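Local coordinates for protein EmGH1 (Erythrobacter marinus, PDB 5Z87) that probably hydrolyses beta-glucosidic bonds, as a glycoside hydrolase family 3 enzyme with a TIM-barrel N-terminal domain, a family 3 C-terminal domain and a fibronectin type III-like domain, at residues A[413-417]-A[610-614]; A[576-582]-A[596-602]. All blocks are in the same frame, centred on the assembly; numbering follows the deposited sequence.

Interaction 1: residues A[413-417]-A[610-614]; sequences AEESI and AIASI
Ala610 sets its methyl against Ala413 and Glu414 where helix 607-615, lying on the mixed sheet of the alpha/beta C-terminal domain, packs against helix 403-416. The backbones come close at Ala610, 5.1 Å from Glu414 CA to Ala610 CA, and the two small residues Ala610 and Ala413 meet methyl to methyl, CB to CB at 3.6 Å. The same methyl carries the aliphatic part of Glu414, whose CG lies 3.6 Å from Ala610 CB. Ile611 points along the flank of the interface, and it is the CG1 branch that touches, 3.7 Å from Ile417 CD1, the two side chains crossing at about a right angle. With CG1 of Ile417 anti to its carbonyl carbon (chi1 -62°) and the chain extended beyond it, CD1 reaches back to Ala610 and Ile611. Ser613 is the polar position of the row. Its OG bonds to the carbonyl of His609, one turn earlier in its own helix, and to Arg410, which also forms a salt bridge with OE2 of Glu414. The carboxylate and the hydroxyl are therefore joined through the guanidinium group; directly, Glu414 OE2 and Ser613 OG stand 4.1 Å apart. The extended chain of Glu414 (chi2 179°) carries the carboxylate past Ala610 to Arg410 and Ser613, while CG rests on the Ala610 methyl. Ile614 closes the contact. Its side chain also rests on Val619 and Pro621 of a loop and on Leu598 of strand 596-601. Ile417, its N bonded to Ala413 O, leads into strand 418-422. Against it comes the tip of Ile614: CD1 lies 3.8 Å from Ile417 CB and 4.0 Å from the carbonyl oxygen of Glu414.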
ATOM      1  N   ALA A 413     -20.818 -20.512  16.250  1.00 21.61           N
ATOM      2  CA  ALA A 413     -21.530 -19.472  15.516  1.00 23.24           C
ATOM      3  C   ALA A 413     -22.264 -18.517  16.460  1.00 33.91           C
ATOM      4  O   ALA A 413     -22.200 -17.291  16.283  1.00 28.77           O
ATOM      5  CB  ALA A 413     -22.498 -20.108  14.521  1.00 24.27           C
ATOM      6  N   GLU A 414     -22.942 -19.058  17.483  1.00 26.30           N
ATOM      7  CA  GLU A 414     -23.636 -18.220  18.466  1.00 27.26           C
ATOM      8  C   GLU A 414     -22.689 -17.247  19.174  1.00 31.66           C
ATOM      9  O   GLU A 414     -23.121 -16.171  19.614  1.00 24.71           O
ATOM     10  CB  GLU A 414     -24.367 -19.101  19.504  1.00 19.34           C
ATOM     11  CG  GLU A 414     -25.497 -19.966  18.889  1.00 28.04           C
ATOM     12  CD  GLU A 414     -26.228 -20.878  19.891  1.00 33.71           C
ATOM     13  OE1 GLU A 414     -25.690 -21.158  20.985  1.00 26.86           O
ATOM     14  OE2 GLU A 414     -27.359 -21.315  19.569  1.00 36.20           O
ATOM     15  N   GLU A 415     -21.407 -17.602  19.305  1.00 25.12           N
ATOM     16  CA  GLU A 415     -20.443 -16.721  19.956  1.00 22.34           C
ATOM     17  C   GLU A 415     -19.795 -15.737  18.989  1.00 23.27           C
ATOM     18  O   GLU A 415     -19.163 -14.779  19.441  1.00 23.51           O
ATOM     19  CB  GLU A 415     -19.330 -17.532  20.640  1.00 27.04           C
ATOM     20  CG  GLU A 415     -19.773 -18.445  21.769  1.00 30.55           C
ATOM     21  CD  GLU A 415     -19.963 -17.709  23.084  1.00 32.32           C
ATOM     22  OE1 GLU A 415     -19.219 -16.740  23.346  1.00 31.02           O
ATOM     23  OE2 GLU A 415     -20.863 -18.097  23.855  1.00 37.31           O
ATOM     24  N   SER A 416     -19.941 -15.949  17.686  1.00 23.90           N
ATOM     25  CA  SER A 416     -19.184 -15.227  16.673  1.00 22.11           C
ATOM     26  C   SER A 416     -19.977 -14.150  15.962  1.00 29.91           C
ATOM     27  O   SER A 416     -19.394 -13.130  15.572  1.00 25.10           O
ATOM     28  CB  SER A 416     -18.666 -16.198  15.614  1.00 21.43           C
ATOM     29  OG  SER A 416     -17.801 -17.139  16.212  1.00 29.01           O
ATOM     30  N   ILE A 417     -21.277 -14.356  15.748  1.00 20.11           N
ATOM     31  CA  ILE A 417     -22.046 -13.391  14.971  1.00 28.51           C
ATOM     32  C   ILE A 417     -22.004 -12.026  15.653  1.00 24.32           C
ATOM     33  O   ILE A 417     -22.154 -11.912  16.877  1.00 22.73           O
ATOM     34  CB  ILE A 417     -23.476 -13.903  14.753  1.00 27.71           C
ATOM     35  CG1 ILE A 417     -23.430 -15.210  13.957  1.00 24.24           C
ATOM     36  CG2 ILE A 417     -24.287 -12.889  13.984  1.00 20.85           C
ATOM     37  CD1 ILE A 417     -24.715 -15.988  13.973  1.00 23.68           C
ATOM     38  N   ALA A 610     -28.062 -20.562  14.487  1.00 28.62           N
ATOM     39  CA  ALA A 610     -27.505 -19.551  15.377  1.00 30.28           C
ATOM     40  C   ALA A 610     -28.008 -18.157  15.006  1.00 21.95           C
ATOM     41  O   ALA A 610     -28.329 -17.357  15.887  1.00 26.09           O
ATOM     42  CB  ALA A 610     -25.978 -19.618  15.360  1.00 28.32           C
ATOM     43  N   ILE A 611     -28.117 -17.866  13.709  1.00 20.69           N
ATOM     44  CA  ILE A 611     -28.688 -16.591  13.268  1.00 27.61           C
ATOM     45  C   ILE A 611     -30.113 -16.424  13.790  1.00 34.41           C
ATOM     46  O   ILE A 611     -30.482 -15.372  14.328  1.00 27.73           O
ATOM     47  CB  ILE A 611     -28.646 -16.495  11.737  1.00 24.46           C
ATOM     48  CG1 ILE A 611     -27.198 -16.432  11.252  1.00 30.65           C
ATOM     49  CG2 ILE A 611     -29.466 -15.301  11.257  1.00 22.20           C
ATOM     50  CD1 ILE A 611     -27.059 -16.397   9.749  1.00 25.56           C
ATOM     51  N   ALA A 612     -30.943 -17.456  13.621  1.00 32.37           N
ATOM     52  CA  ALA A 612     -32.321 -17.368  14.087  1.00 27.13           C
ATOM     53  C   ALA A 612     -32.375 -17.164  15.594  1.00 27.86           C
ATOM     54  O   ALA A 612     -33.166 -16.358  16.094  1.00 30.47           O
ATOM     55  CB  ALA A 612     -33.093 -18.624  13.680  1.00 32.29           C
ATOM     56  N   SER A 613     -31.515 -17.863  16.334  1.00 28.70           N
ATOM     57  CA  SER A 613     -31.508 -17.713  17.785  1.00 27.26           C
ATOM     58  C   SER A 613     -31.126 -16.295  18.211  1.00 35.30           C
ATOM     59  O   SER A 613     -31.619 -15.794  19.232  1.00 32.08           O
ATOM     60  CB  SER A 613     -30.554 -18.738  18.403  1.00 25.21           C
ATOM     61  OG  SER A 613     -31.003 -20.063  18.154  1.00 37.93           O
ATOM     62  N   ILE A 614     -30.246 -15.639  17.454  1.00 29.00           N
ATOM     63  CA  ILE A 614     -29.854 -14.283  17.811  1.00 33.44           C
ATOM     64  C   ILE A 614     -30.908 -13.290  17.348  1.00 26.68           C
ATOM     65  O   ILE A 614     -31.166 -12.290  18.027  1.00 29.57           O
ATOM     66  CB  ILE A 614     -28.463 -13.962  17.234  1.00 28.34           C
ATOM     67  CG1 ILE A 614     -27.385 -14.584  18.109  1.00 26.00           C
ATOM     68  CG2 ILE A 614     -28.229 -12.455  17.115  1.00 20.42           C
ATOM     69  CD1 ILE A 614     -26.106 -14.857  17.353  1.00 34.42           C
TER

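Interaction 2: residues A[576-582]-A[596-602]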
ATOM      1  N   VAL A 576     -34.370  -6.083   9.030  1.00 40.94           N
ATOM      2  CA  VAL A 576     -33.014  -6.297   9.512  1.00 31.62           C
ATOM      3  C   VAL A 576     -32.208  -6.976   8.414  1.00 31.72           C
ATOM      4  O   VAL A 576     -32.744  -7.661   7.542  1.00 28.72           O
ATOM      5  CB  VAL A 576     -32.971  -7.137  10.799  1.00 26.15           C
ATOM      6  CG1 VAL A 576     -33.862  -6.511  11.853  1.00 39.98           C
ATOM      7  CG2 VAL A 576     -33.416  -8.548  10.510  1.00 31.38           C
ATOM      8  N   ALA A 577     -30.898  -6.784   8.472  1.00 28.67           N
ATOM      9  CA  ALA A 577     -29.995  -7.389   7.509  1.00 28.78           C
ATOM     10  C   ALA A 577     -29.015  -8.314   8.224  1.00 27.84           C
ATOM     11  O   ALA A 577     -28.545  -8.010   9.333  1.00 26.10           O
ATOM     12  CB  ALA A 577     -29.251  -6.310   6.698  1.00 24.57           C
ATOM     13  N   VAL A 578     -28.750  -9.460   7.593  1.00 23.93           N
ATOM     14  CA  VAL A 578     -27.737 -10.429   8.017  1.00 28.59           C
ATOM     15  C   VAL A 578     -26.679 -10.510   6.916  1.00 28.88           C
ATOM     16  O   VAL A 578     -26.998 -10.820   5.761  1.00 22.92           O
ATOM     17  CB  VAL A 578     -28.349 -11.815   8.281  1.00 30.70           C
ATOM     18  CG1 VAL A 578     -27.307 -12.752   8.904  1.00 30.05           C
ATOM     19  CG2 VAL A 578     -29.553 -11.697   9.188  1.00 29.32           C
ATOM     20  N   LEU A 579     -25.422 -10.246   7.267  1.00 24.81           N
ATOM     21  CA  LEU A 579     -24.342 -10.264   6.283  1.00 23.86           C
ATOM     22  C   LEU A 579     -23.636 -11.620   6.297  1.00 19.98           C
ATOM     23  O   LEU A 579     -23.170 -12.084   7.346  1.00 21.73           O
ATOM     24  CB  LEU A 579     -23.339  -9.137   6.542  1.00 24.71           C
ATOM     25  CG  LEU A 579     -23.855  -7.708   6.370  1.00 21.25           C
ATOM     26  CD1 LEU A 579     -22.841  -6.720   6.873  1.00 15.19           C
ATOM     27  CD2 LEU A 579     -24.164  -7.428   4.932  1.00 24.68           C
ATOM     28  N   ILE A 580     -23.549 -12.235   5.123  1.00 19.22           N
ATOM     29  CA  ILE A 580     -22.897 -13.519   4.921  1.00 18.61           C
ATOM     30  C   ILE A 580     -21.922 -13.328   3.775  1.00 21.19           C
ATOM     31  O   ILE A 580     -22.324 -12.881   2.691  1.00 25.68           O
ATOM     32  CB  ILE A 580     -23.918 -14.636   4.614  1.00 24.36           C
ATOM     33  CG1 ILE A 580     -24.874 -14.796   5.802  1.00 23.13           C
ATOM     34  CG2 ILE A 580     -23.222 -15.967   4.283  1.00 14.88           C
ATOM     35  CD1 ILE A 580     -26.138 -15.608   5.484  1.00 21.90           C
ATOM     36  N   HIS A 581     -20.646 -13.643   4.013  1.00 18.82           N
ATOM     37  CA  HIS A 581     -19.554 -13.167   3.152  1.00 23.20           C
ATOM     38  C   HIS A 581     -18.207 -13.681   3.661  1.00 18.16           C
ATOM     39  O   HIS A 581     -18.068 -14.072   4.825  1.00 16.34           O
ATOM     40  CB  HIS A 581     -19.515 -11.634   3.113  1.00 17.99           C
ATOM     41  CG  HIS A 581     -19.383 -11.011   4.470  1.00 16.01           C
ATOM     42  ND1 HIS A 581     -18.230 -10.380   4.895  1.00 22.10           N
ATOM     43  CD2 HIS A 581     -20.255 -10.930   5.504  1.00 17.43           C
ATOM     44  CE1 HIS A 581     -18.404  -9.925   6.124  1.00 16.96           C
ATOM     45  NE2 HIS A 581     -19.620 -10.256   6.522  1.00 22.97           N
ATOM     46  N   GLY A 582     -17.205 -13.636   2.778  1.00 20.91           N
ATOM     47  CA  GLY A 582     -15.838 -13.969   3.141  1.00 22.53           C
ATOM     48  C   GLY A 582     -15.002 -12.812   3.677  1.00 18.98           C
ATOM     49  O   GLY A 582     -14.792 -12.705   4.886  1.00 23.25           O
ATOM     50  N   ALA A 596     -30.629  -2.298  11.674  1.00 27.86           N
ATOM     51  CA  ALA A 596     -30.112  -3.446  12.419  1.00 24.86           C
ATOM     52  C   ALA A 596     -29.376  -4.366  11.464  1.00 22.86           C
ATOM     53  O   ALA A 596     -29.947  -4.811  10.464  1.00 24.50           O
ATOM     54  CB  ALA A 596     -31.235  -4.211  13.130  1.00 31.56           C
ATOM     55  N   ILE A 597     -28.108  -4.634  11.756  1.00 26.47           N
ATOM     56  CA  ILE A 597     -27.262  -5.447  10.889  1.00 23.39           C
ATOM     57  C   ILE A 597     -26.511  -6.459  11.739  1.00 23.88           C
ATOM     58  O   ILE A 597     -25.846  -6.088  12.715  1.00 22.90           O
ATOM     59  CB  ILE A 597     -26.269  -4.594  10.076  1.00 24.72           C
ATOM     60  CG1 ILE A 597     -27.011  -3.512   9.293  1.00 24.23           C
ATOM     61  CG2 ILE A 597     -25.473  -5.476   9.125  1.00 22.72           C
ATOM     62  CD1 ILE A 597     -26.105  -2.539   8.613  1.00 22.68           C
ATOM     63  N   LEU A 598     -26.640  -7.732  11.381  1.00 25.37           N
ATOM     64  CA  LEU A 598     -25.811  -8.804  11.913  1.00 23.48           C
ATOM     65  C   LEU A 598     -24.712  -9.100  10.904  1.00 24.78           C
ATOM     66  O   LEU A 598     -24.962  -9.119   9.695  1.00 26.75           O
ATOM     67  CB  LEU A 598     -26.634 -10.074  12.154  1.00 22.44           C
ATOM     68  CG  LEU A 598     -27.665 -10.014  13.274  1.00 26.32           C
ATOM     69  CD1 LEU A 598     -28.341 -11.359  13.448  1.00 28.52           C
ATOM     70  CD2 LEU A 598     -26.982  -9.599  14.558  1.00 23.63           C
ATOM     71  N   ASP A 599     -23.493  -9.321  11.389  1.00 21.62           N
ATOM     72  CA  ASP A 599     -22.393  -9.723  10.522  1.00 23.09           C
ATOM     73  C   ASP A 599     -22.010 -11.149  10.886  1.00 22.89           C
ATOM     74  O   ASP A 599     -21.459 -11.395  11.965  1.00 22.20           O
ATOM     75  CB  ASP A 599     -21.197  -8.780  10.637  1.00 22.31           C
ATOM     76  CG  ASP A 599     -20.295  -8.845   9.408  1.00 32.24           C
ATOM     77  OD1 ASP A 599     -20.283  -9.906   8.722  1.00 25.79           O
ATOM     78  OD2 ASP A 599     -19.608  -7.833   9.122  1.00 31.61           O
ATOM     79  N   ALA A 600     -22.311 -12.088   9.991  1.00 24.25           N
ATOM     80  CA  ALA A 600     -22.101 -13.496  10.287  1.00 26.11           C
ATOM     81  C   ALA A 600     -20.882 -14.067   9.587  1.00 26.47           C
ATOM     82  O   ALA A 600     -20.523 -15.220   9.848  1.00 23.27           O
ATOM     83  CB  ALA A 600     -23.347 -14.315   9.902  1.00 24.81           C
ATOM     84  N   PHE A 601     -20.243 -13.283   8.719  1.00 20.81           N
ATOM     85  CA  PHE A 601     -19.167 -13.776   7.879  1.00 23.79           C
ATOM     86  C   PHE A 601     -19.615 -15.074   7.203  1.00 26.49           C
ATOM     87  O   PHE A 601     -20.551 -15.051   6.395  1.00 28.08           O
ATOM     88  CB  PHE A 601     -17.884 -13.888   8.721  1.00 15.46           C
ATOM     89  CG  PHE A 601     -17.177 -12.551   8.878  1.00 17.84           C
ATOM     90  CD1 PHE A 601     -16.339 -12.074   7.870  1.00 20.57           C
ATOM     91  CD2 PHE A 601     -17.415 -11.741   9.978  1.00 18.17           C
ATOM     92  CE1 PHE A 601     -15.710 -10.841   7.986  1.00 22.16           C
ATOM     93  CE2 PHE A 601     -16.798 -10.499  10.102  1.00 24.42           C
ATOM     94  CZ  PHE A 601     -15.933 -10.050   9.106  1.00 19.90           C
ATOM     95  N   TYR A 602     -18.975 -16.199   7.494  1.00 24.95           N
ATOM     96  CA  TYR A 602     -19.502 -17.500   7.075  1.00 20.34           C
ATOM     97  C   TYR A 602     -19.722 -18.276   8.354  1.00 21.57           C
ATOM     98  O   TYR A 602     -18.740 -18.621   9.031  1.00 21.29           O
ATOM     99  CB  TYR A 602     -18.560 -18.243   6.134  1.00 17.54           C
ATOM    100  CG  TYR A 602     -18.479 -17.652   4.744  1.00 23.19           C
ATOM    101  CD1 TYR A 602     -19.618 -17.211   4.084  1.00 24.31           C
ATOM    102  CD2 TYR A 602     -17.257 -17.514   4.097  1.00 18.22           C
ATOM    103  CE1 TYR A 602     -19.549 -16.676   2.805  1.00 17.56           C
ATOM    104  CE2 TYR A 602     -17.178 -16.998   2.822  1.00 14.27           C
ATOM    105  CZ  TYR A 602     -18.331 -16.570   2.178  1.00 20.33           C
ATOM    106  OH  TYR A 602     -18.264 -16.039   0.906  1.00 18.92           O
TER
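His581, just past strand 574-580, reaches across to Asp599 of the parallel strand 596-601 in a beta-alpha-beta unit, its ring presenting NE2 to OD1. The N-H...O line is nearly straight (167°), though the modelled 2.3 Å between His581 NE2 and Asp599 OD1 is too short to take literally. Ring and carboxylate planes are turned 40° apart. With CG of His581 between its backbone N and carbonyl carbon (chi1 57°), the ring folds back toward the neighbouring strand, and its ND1 bonds to Arg583 O; with partners at both nitrogens, its rotation is probably fixed. Phe601 lies obliquely to the imidazole and lays its CA over one face, a CH-pi contact. Tyr602 turns a ring face to the backbone, with His581 O 3.3 Å above its centre; replacing it with an alanine would probably uncover the His581-Gly582 peptide and remove the support of Ile580 CG2. Upstream, regular bonds such as Leu598 N to Ala577 O (2.8 Å) join the strands, and Leu579 CD1 packs on Ile597 CG2 at 3.7 Å. Beyond Leu579 apolar packing gives way to a buried polar pair; acceptors at both nitrogens may favour a doubly protonated ring, though the NE2-OD1 distance is too doubtful to weigh.

Both contacts are buried and meet on the same mixed sheet, but interaction 1 is helix packing and interaction 2 is strand pairing within that sheet. Helix 607-615 of interaction 1 links them: it follows strand 596-601 in the chain and covers the sheet face bearing Val578 and Leu598, where Ile611 CD1 touches Val578 CG1, and Ile614 CG2 touches Leu598 CD1, each at 3.8 Å. Ile417 joins them a second time, its CG2 resting on the backbone of Asp599. Interaction 1 depends on methyl and isoleucine contacts with a charged edge at Glu414; interaction 2 depends on backbone hydrogen bonds and ends in a histidine-carboxylate pair beside Phe601.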